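Local coordinates for protein transcriptional regulator of the TetR/AcrR family (Thermobifida fusca YX, PDB 3DCF) that probably binds a cis-regulatory DNA region through a helix-turn-helix motif and acts as a dimeric transcriptional repressor of the TetR/AcrR type, at residues 87-90 / 91-95; 116-119 / 120-124; 139-142 / 143-147; 173-176 / 177-181. All blocks are in the same frame, centred on the assembly; numbering follows the deposited sequence.

All four are local contacts between groups about a turn apart in an all-helical TetR-type subunit, and they come in series along the chain. Interaction 1 lies on helix 75-98, interaction 2 where helix 104-121 gives way to helix 123-130, interaction 3 near the start of helix 138-164, and interaction 4 at the start of helix 173-185. Their centres lie between about 13 and 21 Å apart. Interaction 1 touches two others: Ala90 and Arg93 pack on Thr118 of interaction 2, and Val87 and Leu91 meet Arg147 of interaction 3. Interaction 4 touches none of them but reaches the second subunit. Together they sample the helical body that, in this family, carries the DNA-binding domains and forms the dimer.

Interaction 1 of 4, residues 87-90 / 91-95; sequences VDEA and LERFH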
loop_
_atom_site.group_PDB
_atom_site.type_symbol
_atom_site.label_atom_id
_atom_site.label_comp_id
_atom_site.label_asym_id
_atom_site.label_seq_id
_atom_site.Cartn_x
_atom_site.Cartn_y
_atom_site.Cartn_z
ATOM N N VAL A 87 -16.931 7.474 -0.764
ATOM C CA VAL A 87 -16.672 6.672 0.446
ATOM C C VAL A 87 -17.992 6.271 1.109
ATOM O O VAL A 87 -18.117 5.130 1.545
ATOM C CB VAL A 87 -15.764 7.407 1.505
ATOM C CG1 VAL A 87 -15.676 6.626 2.834
ATOM C CG2 VAL A 87 -14.368 7.644 0.936
ATOM N N ASP A 88 -18.957 7.197 1.166
ATOM C CA ASP A 88 -20.276 6.942 1.786
ATOM C C ASP A 88 -21.079 5.845 1.028
ATOM O O ASP A 88 -21.646 4.956 1.674
ATOM C CB ASP A 88 -21.087 8.258 1.935
ATOM C CG ASP A 88 -22.262 8.141 2.898
ATOM O OD1 ASP A 88 -22.097 7.607 4.010
ATOM O OD2 ASP A 88 -23.360 8.637 2.575
ATOM N N GLU A 89 -21.109 5.895 -0.311
ATOM C CA GLU A 89 -21.805 4.855 -1.110
ATOM C C GLU A 89 -21.118 3.485 -1.084
ATOM O O GLU A 89 -21.807 2.456 -1.020
ATOM C CB GLU A 89 -21.995 5.249 -2.582
ATOM C CG GLU A 89 -23.155 6.208 -2.879
ATOM C CD GLU A 89 -23.616 6.139 -4.345
ATOM O OE1 GLU A 89 -22.773 5.862 -5.231
ATOM O OE2 GLU A 89 -24.830 6.349 -4.607
ATOM N N ALA A 90 -19.784 3.483 -1.202
ATOM C CA ALA A 90 -18.955 2.254 -1.133
ATOM C C ALA A 90 -19.150 1.511 0.193
ATOM O O ALA A 90 -19.267 0.281 0.215
ATOM C CB ALA A 90 -17.471 2.578 -1.347
ATOM N N LEU A 91 -19.216 2.272 1.278
ATOM C CA LEU A 91 -19.424 1.725 2.615
ATOM C C LEU A 91 -20.847 1.155 2.798
ATOM O O LEU A 91 -21.005 0.167 3.525
ATOM C CB LEU A 91 -19.035 2.778 3.661
ATOM C CG LEU A 91 -19.046 2.443 5.152
ATOM C CD1 LEU A 91 -17.939 3.211 5.899
ATOM C CD2 LEU A 91 -20.454 2.702 5.746
ATOM N N GLU A 92 -21.861 1.744 2.134
ATOM C CA GLU A 92 -23.254 1.199 2.152
ATOM C C GLU A 92 -23.346 -0.148 1.416
ATOM O O GLU A 92 -24.047 -1.049 1.860
ATOM C CB GLU A 92 -24.285 2.164 1.552
ATOM C CG GLU A 92 -24.650 3.354 2.446
ATOM C CD GLU A 92 -25.772 4.239 1.871
ATOM O OE1 GLU A 92 -26.588 3.760 1.043
ATOM O OE2 GLU A 92 -25.847 5.423 2.271
ATOM N N ARG A 93 -22.657 -0.252 0.278
ATOM C CA ARG A 93 -22.549 -1.515 -0.469
ATOM C C ARG A 93 -21.772 -2.575 0.312
ATOM O O ARG A 93 -22.021 -3.761 0.140
ATOM C CB ARG A 93 -21.906 -1.303 -1.839
ATOM C CG ARG A 93 -22.754 -0.423 -2.755
ATOM C CD ARG A 93 -22.280 -0.447 -4.195
ATOM N NE ARG A 93 -20.870 -0.071 -4.343
ATOM C CZ ARG A 93 -20.375 1.174 -4.400
ATOM N NH1 ARG A 93 -21.156 2.254 -4.302
ATOM N NH2 ARG A 93 -19.050 1.338 -4.531
ATOM N N PHE A 94 -20.856 -2.134 1.181
ATOM C CA PHE A 94 -20.064 -3.020 2.049
ATOM C C PHE A 94 -20.952 -3.593 3.184
ATOM O O PHE A 94 -20.972 -4.820 3.400
ATOM C CB PHE A 94 -18.850 -2.258 2.615
ATOM C CG PHE A 94 -17.656 -3.119 2.885
ATOM C CD1 PHE A 94 -16.859 -3.552 1.822
ATOM C CD2 PHE A 94 -17.295 -3.471 4.189
ATOM C CE1 PHE A 94 -15.719 -4.345 2.041
ATOM C CE2 PHE A 94 -16.150 -4.275 4.427
ATOM C CZ PHE A 94 -15.360 -4.708 3.343
ATOM N N HIS A 95 -21.679 -2.712 3.888
ATOM C CA HIS A 95 -22.624 -3.113 4.974
ATOM C C HIS A 95 -23.706 -4.101 4.520
ATOM O O HIS A 95 -23.976 -5.080 5.230
ATOM C CB HIS A 95 -23.332 -1.900 5.626
ATOM C CG HIS A 95 -22.579 -1.280 6.764
ATOM N ND1 HIS A 95 -21.901 -0.082 6.655
ATOM C CD2 HIS A 95 -22.422 -1.688 8.048
ATOM C CE1 HIS A 95 -21.349 0.214 7.820
ATOM N NE2 HIS A 95 -21.647 -0.745 8.680
HETATM O O HOH W 1 -24.594 6.781 4.469
#
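Leu91 closes one turn of helix on Val87, its N bonded to Val87 O at 3.1 Å, while its CB rests 3.3 Å from the same Val87 O. CG stands anti to the backbone N (chi1 -175°), which carries the isobutyl group away from residues 87-90. Glu92 bonds through its N to Asp88 O, and its extended side chain crosses that of Asp88 at a slant. The two carboxylate planes are nearly perpendicular, and Asp88 OD2 stays 4.1 Å from Glu92 OE2. A water lies 2.7 Å from Asp88 OD1 and 2.9 Å from Glu92 OE2 and can donate to them, which may ease the repulsion; a long, weak ion pair with Arg147 also reaches Asp88. Arg93 runs out, bends at its third torsion (chi3 -56°) and folds back over the preceding turn. Ala90 CA lies over one face of its guanidinium, toward the rim, 3.5 Å from Arg93 NH2, and NH1 lies 3.6 Å from Glu89 CB. The Glu89 carboxylate approaches without forming a salt bridge; Arg93 NE instead pairs with Glu114. Phe94 N makes a weak bond to Ala90 O. His95 turns ND1 back to Leu91 O at 3.3 Å, above the carbonyl plane and on the face opposite its own backbone N. Helix 75-98 is thus wedged between two others: Ala90 packs on Tyr151 of helix 138-164, whose ring meets that of Phe94 edge-to-face, while Ala90 and Phe94 pack on Thr118 and Leu111, respectively, of helix 104-121.

Interaction 2 of 4, residues 116-119 / 120-124; sequences TRTI and LRNLD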
loop_
_atom_site.group_PDB
_atom_site.type_symbol
_atom_site.label_atom_id
_atom_site.label_comp_id
_atom_site.label_asym_id
_atom_site.label_seq_id
_atom_site.Cartn_x
_atom_site.Cartn_y
_atom_site.Cartn_z
ATOM N N THR A 116 -12.251 -4.569 -4.299
ATOM C CA THR A 116 -11.282 -4.472 -5.407
ATOM C C THR A 116 -11.889 -3.804 -6.642
ATOM O O THR A 116 -11.227 -2.975 -7.268
ATOM C CB THR A 116 -10.717 -5.852 -5.787
ATOM O OG1 THR A 116 -10.387 -6.575 -4.596
ATOM C CG2 THR A 116 -9.466 -5.704 -6.657
ATOM N N ARG A 117 -13.132 -4.179 -6.992
ATOM C CA ARG A 117 -13.899 -3.527 -8.087
ATOM C C ARG A 117 -13.993 -2.019 -7.851
ATOM O O ARG A 117 -13.778 -1.237 -8.775
ATOM C CB ARG A 117 -15.338 -4.082 -8.233
ATOM C CG ARG A 117 -15.515 -5.343 -9.090
ATOM C CD ARG A 117 -17.023 -5.613 -9.383
ATOM N NE ARG A 117 -17.801 -5.983 -8.184
ATOM C CZ ARG A 117 -19.145 -6.061 -8.089
ATOM N NH1 ARG A 117 -19.953 -5.762 -9.117
ATOM N NH2 ARG A 117 -19.698 -6.422 -6.925
ATOM N N THR A 118 -14.317 -1.633 -6.615
ATOM C CA THR A 118 -14.422 -0.222 -6.234
ATOM C C THR A 118 -13.077 0.496 -6.343
ATOM O O THR A 118 -13.061 1.666 -6.740
ATOM C CB THR A 118 -14.998 -0.044 -4.809
ATOM O OG1 THR A 118 -16.202 -0.808 -4.698
ATOM C CG2 THR A 118 -15.294 1.433 -4.489
ATOM N N ILE A 119 -11.972 -0.190 -5.995
ATOM C CA ILE A 119 -10.612 0.393 -6.107
ATOM C C ILE A 119 -10.263 0.702 -7.580
ATOM O O ILE A 119 -9.904 1.848 -7.905
ATOM C CB ILE A 119 -9.471 -0.507 -5.489
ATOM C CG1 ILE A 119 -9.645 -0.763 -3.980
ATOM C CG2 ILE A 119 -8.100 0.124 -5.702
ATOM C CD1 ILE A 119 -9.720 0.458 -3.111
ATOM N N LEU A 120 -10.398 -0.315 -8.445
ATOM C CA LEU A 120 -10.079 -0.199 -9.893
ATOM C C LEU A 120 -10.926 0.843 -10.653
ATOM O O LEU A 120 -10.465 1.400 -11.658
ATOM C CB LEU A 120 -10.163 -1.571 -10.589
ATOM C CG LEU A 120 -9.228 -2.675 -10.071
ATOM C CD1 LEU A 120 -9.481 -3.954 -10.843
ATOM C CD2 LEU A 120 -7.740 -2.292 -10.130
ATOM N N ARG A 121 -12.145 1.093 -10.159
ATOM C CA ARG A 121 -13.058 2.119 -10.698
ATOM C C ARG A 121 -12.779 3.539 -10.161
ATOM O O ARG A 121 -13.126 4.526 -10.817
ATOM C CB ARG A 121 -14.523 1.758 -10.397
ATOM C CG ARG A 121 -15.069 0.630 -11.220
ATOM C CD ARG A 121 -16.464 0.253 -10.768
ATOM N NE ARG A 121 -17.111 -0.626 -11.746
ATOM C CZ ARG A 121 -16.863 -1.933 -11.920
ATOM N NH1 ARG A 121 -15.944 -2.584 -11.201
ATOM N NH2 ARG A 121 -17.538 -2.605 -12.856
ATOM N N ASN A 122 -12.193 3.647 -8.970
ATOM C CA ASN A 122 -11.912 4.949 -8.339
ATOM C C ASN A 122 -10.431 5.049 -8.003
ATOM O O ASN A 122 -10.061 5.313 -6.852
ATOM C CB ASN A 122 -12.782 5.149 -7.082
ATOM C CG ASN A 122 -14.278 4.979 -7.354
ATOM O OD1 ASN A 122 -15.007 5.966 -7.509
ATOM N ND2 ASN A 122 -14.737 3.724 -7.430
ATOM N N LEU A 123 -9.592 4.854 -9.029
ATOM C CA LEU A 123 -8.125 4.851 -8.857
ATOM C C LEU A 123 -7.552 6.193 -8.352
ATOM O O LEU A 123 -6.745 6.184 -7.405
ATOM C CB LEU A 123 -7.407 4.365 -10.136
ATOM C CG LEU A 123 -7.536 2.866 -10.470
ATOM C CD1 LEU A 123 -7.208 2.578 -11.948
ATOM C CD2 LEU A 123 -6.676 2.014 -9.530
ATOM N N ASP A 124 -7.975 7.318 -8.949
ATOM C CA ASP A 124 -7.507 8.658 -8.518
ATOM C C ASP A 124 -7.968 9.005 -7.096
ATOM O O ASP A 124 -7.224 9.662 -6.353
ATOM C CB ASP A 124 -7.940 9.777 -9.480
ATOM C CG ASP A 124 -7.252 9.705 -10.849
ATOM O OD1 ASP A 124 -6.319 8.885 -11.064
ATOM O OD2 ASP A 124 -7.651 10.515 -11.716
#
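Thr118 O is gripped twice by Asn122, by the side-chain ND2 at 2.7 Å and, more weakly, by the backbone N at 3.1 Å. The side-chain bond is nearly straight, 169° at the hydrogen; ND2 lies in the carbonyl plane on a lone pair, and the oxygen lies close to the plane of the Asn122 amide. Asn122 CG sits beside its own backbone N (chi1 -54°), a rotation that folds the amide back over the last turn and brings ND2 to 3.8 Å from Thr118 CG2. The hydroxyl of Thr118 is turned to another partner, Glu114 O. Asn122 N is also shared, with a second weak bond to Ile119 O. This is the end of helix 104-121: Asn122 is the first residue to leave helical torsions (phi -125°), and it occupies the N-cap position of helix 123-130 without a side-chain capping bond, so a single non-helical residue separates two helices of the TetR C-terminal domain. One turn back the pattern is regular, with Leu120 N bonded to Thr116 O at 3.0 Å. Arg117 and Arg121 lie side by side and point the same way, their guanidinium planes perpendicular. NH1 of Arg121 comes to 3.4 Å from Arg117 CB, and thus meets the aliphatic stem; the Arg117 head forms a salt bridge with Glu114. On the buried side, Leu120 CG lies 3.5 Å from Thr116 O, and the Leu120 side chain packs on Ala199 and Val203 of helix 199-212.

Interaction 3 of 4, residues 139-142 / 143-147; sequences ERER and EMRKR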
loop_
_atom_site.group_PDB
_atom_site.type_symbol
_atom_site.label_atom_id
_atom_site.label_comp_id
_atom_site.label_asym_id
_atom_site.label_seq_id
_atom_site.Cartn_x
_atom_site.Cartn_y
_atom_site.Cartn_z
ATOM N N GLU A 139 -10.292 17.798 11.214
ATOM C CA GLU A 139 -11.641 17.197 11.323
ATOM C C GLU A 139 -12.040 16.363 10.098
ATOM O O GLU A 139 -12.698 15.327 10.244
ATOM C CB GLU A 139 -12.720 18.261 11.646
ATOM C CG GLU A 139 -12.602 18.887 13.056
ATOM C CD GLU A 139 -12.825 17.902 14.206
ATOM O OE1 GLU A 139 -13.393 16.815 13.983
ATOM O OE2 GLU A 139 -12.439 18.216 15.355
ATOM N N ARG A 140 -11.615 16.799 8.914
ATOM C CA ARG A 140 -11.874 16.061 7.686
ATOM C C ARG A 140 -11.038 14.774 7.672
ATOM O O ARG A 140 -11.555 13.719 7.278
ATOM C CB ARG A 140 -11.649 16.937 6.458
ATOM C CG ARG A 140 -12.541 18.181 6.499
ATOM C CD ARG A 140 -12.752 18.843 5.153
ATOM N NE ARG A 140 -13.535 20.080 5.299
ATOM C CZ ARG A 140 -14.152 20.750 4.317
ATOM N NH1 ARG A 140 -14.135 20.326 3.047
ATOM N NH2 ARG A 140 -14.824 21.867 4.614
ATOM N N GLU A 141 -9.781 14.849 8.132
ATOM C CA GLU A 141 -8.927 13.659 8.251
ATOM C C GLU A 141 -9.542 12.681 9.261
ATOM O O GLU A 141 -9.601 11.484 8.985
ATOM C CB GLU A 141 -7.488 14.006 8.669
ATOM C CG GLU A 141 -6.663 14.820 7.659
ATOM C CD GLU A 141 -6.202 14.052 6.424
ATOM O OE1 GLU A 141 -6.527 12.855 6.268
ATOM O OE2 GLU A 141 -5.494 14.669 5.597
ATOM N N ARG A 142 -10.005 13.201 10.407
ATOM C CA ARG A 142 -10.667 12.388 11.450
ATOM C C ARG A 142 -11.844 11.589 10.902
ATOM O O ARG A 142 -12.028 10.420 11.268
ATOM C CB ARG A 142 -11.124 13.240 12.654
ATOM C CG ARG A 142 -9.967 13.783 13.515
ATOM C CD ARG A 142 -10.408 14.473 14.810
ATOM N NE ARG A 142 -10.826 13.500 15.811
ATOM C CZ ARG A 142 -12.078 13.160 16.138
ATOM N NH1 ARG A 142 -13.158 13.738 15.600
ATOM N NH2 ARG A 142 -12.255 12.224 17.077
ATOM N N GLU A 143 -12.614 12.222 10.019
ATOM C CA GLU A 143 -13.750 11.580 9.354
ATOM C C GLU A 143 -13.278 10.416 8.472
ATOM O O GLU A 143 -13.893 9.356 8.505
ATOM C CB GLU A 143 -14.554 12.601 8.530
ATOM C CG GLU A 143 -15.883 12.107 7.930
ATOM C CD GLU A 143 -16.903 11.661 8.959
ATOM O OE1 GLU A 143 -16.864 12.151 10.107
ATOM O OE2 GLU A 143 -17.770 10.832 8.607
HETATM N N MSE A 144 -12.188 10.616 7.719
HETATM C CA MSE A 144 -11.594 9.553 6.886
HETATM C C MSE A 144 -11.113 8.376 7.732
HETATM O O MSE A 144 -11.339 7.223 7.348
HETATM C CB MSE A 144 -10.433 10.059 6.016
HETATM C CG MSE A 144 -10.770 11.132 4.994
HETATM SE SE MSE A 144 -12.213 10.702 3.749
HETATM C CE MSE A 144 -13.848 11.063 4.900
ATOM N N ARG A 145 -10.468 8.661 8.872
ATOM C CA ARG A 145 -10.026 7.601 9.806
ATOM C C ARG A 145 -11.210 6.787 10.347
ATOM O O ARG A 145 -11.106 5.563 10.453
ATOM C CB ARG A 145 -9.174 8.156 10.966
ATOM C CG ARG A 145 -7.857 8.876 10.576
ATOM C CD ARG A 145 -6.847 8.038 9.745
ATOM N NE ARG A 145 -7.279 7.825 8.359
ATOM C CZ ARG A 145 -7.092 8.655 7.324
ATOM N NH1 ARG A 145 -6.439 9.814 7.451
ATOM N NH2 ARG A 145 -7.570 8.315 6.120
ATOM N N LYS A 146 -12.326 7.461 10.649
ATOM C CA LYS A 146 -13.542 6.798 11.126
ATOM C C LYS A 146 -14.128 5.839 10.080
ATOM O O LYS A 146 -14.563 4.750 10.448
ATOM C CB LYS A 146 -14.588 7.833 11.566
ATOM C CG LYS A 146 -15.962 7.286 12.051
ATOM C CD LYS A 146 -16.799 8.368 12.785
ATOM C CE LYS A 146 -17.101 9.617 11.907
ATOM N NZ LYS A 146 -17.790 10.743 12.623
ATOM N N ARG A 147 -14.118 6.227 8.797
ATOM C CA ARG A 147 -14.654 5.361 7.719
ATOM C C ARG A 147 -13.746 4.145 7.481
ATOM O O ARG A 147 -14.263 3.053 7.259
ATOM C CB ARG A 147 -14.936 6.100 6.396
ATOM C CG ARG A 147 -15.698 7.449 6.487
ATOM C CD ARG A 147 -16.813 7.550 7.565
ATOM N NE ARG A 147 -17.948 6.678 7.288
ATOM C CZ ARG A 147 -18.956 6.950 6.450
ATOM N NH1 ARG A 147 -19.014 8.090 5.749
ATOM N NH2 ARG A 147 -19.930 6.054 6.296
HETATM O O HOH W 2 -7.148 10.629 3.851
#
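Regular i to i+4 backbone bonds join Glu139 to Glu143, Arg140 to Met144, Glu141 to Arg145 and Arg142 to Lys146, at 3.0 to 3.2 Å from N to O. Glu141 and Arg145 carry the side-chain contact. They lie side by side, pointing the same way, with Glu141 OE1 and Arg145 NH1 in a salt bridge of 3.3 Å whose hydrogen bond is weak, bent to 134°. The carboxylate and guanidinium planes are 42° apart, so the two groups do not pair flat. Glu141 bends at its second torsion (chi2 -73°) and Arg145 at its second and third, which turns the heads toward each other; Glu141 O then lies over one face of the Arg145 guanidinium, toward its rim. A water at the guanidinium edge completes the link, accepting from Arg145 NH2 at 3.3 Å and donating weakly to Glu141 OE1. NH2 has a further partner in Glu148, so this arginine is shared between acids on successive turns. Two further salt bridges, each with a weak hydrogen bond, span three residues: Arg142 NH1 to Glu139 OE1 at 3.5 Å, and Lys146 NZ to Glu143 OE1 at 3.0 Å. Selenomethionine Met144 faces the interior, its CG 3.5 Å from Arg140 O, and packs on Asn84 and Phe129; Arg140 reaches Asp77 in a salt bridge. Acids and bases spaced three and four residues apart, beside a residue turned inward, are characteristic of an amphipathic helix, here the charged outer side of helix 138-164 in the C-terminal domain.

Interaction 4 of 4, residues 173-176 / 177-181; sequences PTVA and TATLL
Thr177 and Thr179 each turn their hydroxyl back onto the carbonyl four residues earlier. In Thr177, OG1 is anti to its own carbonyl carbon (chi1 -55°), which brings it to 2.7 Å from Pro173 O; its backbone N bonds to the same oxygen at 3.0 Å. Thr179 repeats the conformation (chi1 -61°), with OG1 2.7 Å from Val175 O and N at 3.1 Å. At both carbonyls the hydroxyl and the N-H arrive from opposite faces of the plane, so each oxygen is gripped by two donors and each buried hydroxyl gives its proton to the backbone. These are the familiar intrahelical bonds of threonine, and they fall in the first turns of helix 173-185, where Asp172 receives Val175 N through OD1. Helix 173-185 lies on the dimer-forming side of the C-terminal domain: Thr179 packs on Ile206 of the second subunit, and Val175 on Leu197 of that subunit. Val175 lies alongside Thr179 and points the same way; with CG1 anti to its backbone N, that methyl group stands 4.0 Å from Thr179 OG1. Leu180 bonds through N to Ala176 O at 2.8 Å, nearly in line with the carbonyl. Its CG comes within 3.2 Å of the same oxygen, and its side chain meets Leu112 of the same chain and Tyr214 of the second subunit.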
loop_
_atom_site.group_PDB
_atom_site.type_symbol
_atom_site.label_atom_id
_atom_site.label_comp_id
_atom_site.label_asym_id
_atom_site.label_seq_id
_atom_site.Cartn_x
_atom_site.Cartn_y
_atom_site.Cartn_z
ATOM N N PRO A 173 -7.755 -12.247 13.449
ATOM C CA PRO A 173 -8.661 -11.463 12.568
ATOM C C PRO A 173 -8.124 -10.120 12.052
ATOM O O PRO A 173 -8.350 -9.782 10.880
ATOM C CB PRO A 173 -9.887 -11.206 13.458
ATOM C CG PRO A 173 -9.907 -12.305 14.405
ATOM C CD PRO A 173 -8.463 -12.662 14.677
ATOM N N THR A 174 -7.426 -9.379 12.921
ATOM C CA THR A 174 -6.849 -8.080 12.553
ATOM C C THR A 174 -5.776 -8.220 11.473
ATOM O O THR A 174 -5.749 -7.418 10.547
ATOM C CB THR A 174 -6.264 -7.322 13.773
ATOM O OG1 THR A 174 -7.196 -7.383 14.856
ATOM C CG2 THR A 174 -5.975 -5.862 13.422
ATOM N N VAL A 175 -4.920 -9.237 11.590
ATOM C CA VAL A 175 -3.846 -9.506 10.603
ATOM C C VAL A 175 -4.400 -9.961 9.246
ATOM O O VAL A 175 -3.913 -9.510 8.206
ATOM C CB VAL A 175 -2.826 -10.570 11.107
ATOM C CG1 VAL A 175 -1.753 -10.894 10.015
ATOM C CG2 VAL A 175 -2.169 -10.101 12.398
ATOM N N ALA A 176 -5.394 -10.857 9.268
ATOM C CA ALA A 176 -6.036 -11.335 8.041
ATOM C C ALA A 176 -6.713 -10.182 7.315
ATOM O O ALA A 176 -6.432 -9.961 6.150
ATOM C CB ALA A 176 -7.055 -12.456 8.331
ATOM N N THR A 177 -7.548 -9.434 8.039
ATOM C CA THR A 177 -8.321 -8.288 7.504
ATOM C C THR A 177 -7.444 -7.197 6.839
ATOM O O THR A 177 -7.735 -6.790 5.705
ATOM C CB THR A 177 -9.237 -7.682 8.616
ATOM O OG1 THR A 177 -10.060 -8.725 9.146
ATOM C CG2 THR A 177 -10.121 -6.518 8.103
ATOM N N ALA A 178 -6.383 -6.758 7.520
ATOM C CA ALA A 178 -5.434 -5.756 6.974
ATOM C C ALA A 178 -4.623 -6.290 5.783
ATOM O O ALA A 178 -4.305 -5.525 4.859
ATOM C CB ALA A 178 -4.473 -5.233 8.073
ATOM N N THR A 179 -4.296 -7.584 5.814
ATOM C CA THR A 179 -3.544 -8.238 4.732
ATOM C C THR A 179 -4.397 -8.441 3.472
ATOM O O THR A 179 -3.924 -8.173 2.354
ATOM C CB THR A 179 -2.940 -9.598 5.198
ATOM O OG1 THR A 179 -2.027 -9.376 6.287
ATOM C CG2 THR A 179 -2.208 -10.319 4.040
ATOM N N LEU A 180 -5.631 -8.915 3.655
ATOM C CA LEU A 180 -6.551 -9.176 2.529
ATOM C C LEU A 180 -6.989 -7.866 1.867
ATOM O O LEU A 180 -6.958 -7.755 0.638
ATOM C CB LEU A 180 -7.780 -9.991 2.974
ATOM C CG LEU A 180 -7.628 -11.430 3.519
ATOM C CD1 LEU A 180 -9.006 -11.914 4.084
ATOM C CD2 LEU A 180 -7.053 -12.403 2.476
ATOM N N LEU A 181 -7.407 -6.892 2.691
ATOM C CA LEU A 181 -7.780 -5.549 2.204
ATOM C C LEU A 181 -6.549 -4.853 1.623
ATOM O O LEU A 181 -6.643 -4.250 0.567
ATOM C CB LEU A 181 -8.411 -4.685 3.310
ATOM C CG LEU A 181 -9.799 -5.072 3.848
ATOM C CD1 LEU A 181 -10.166 -4.179 5.016
ATOM C CD2 LEU A 181 -10.899 -5.019 2.747
#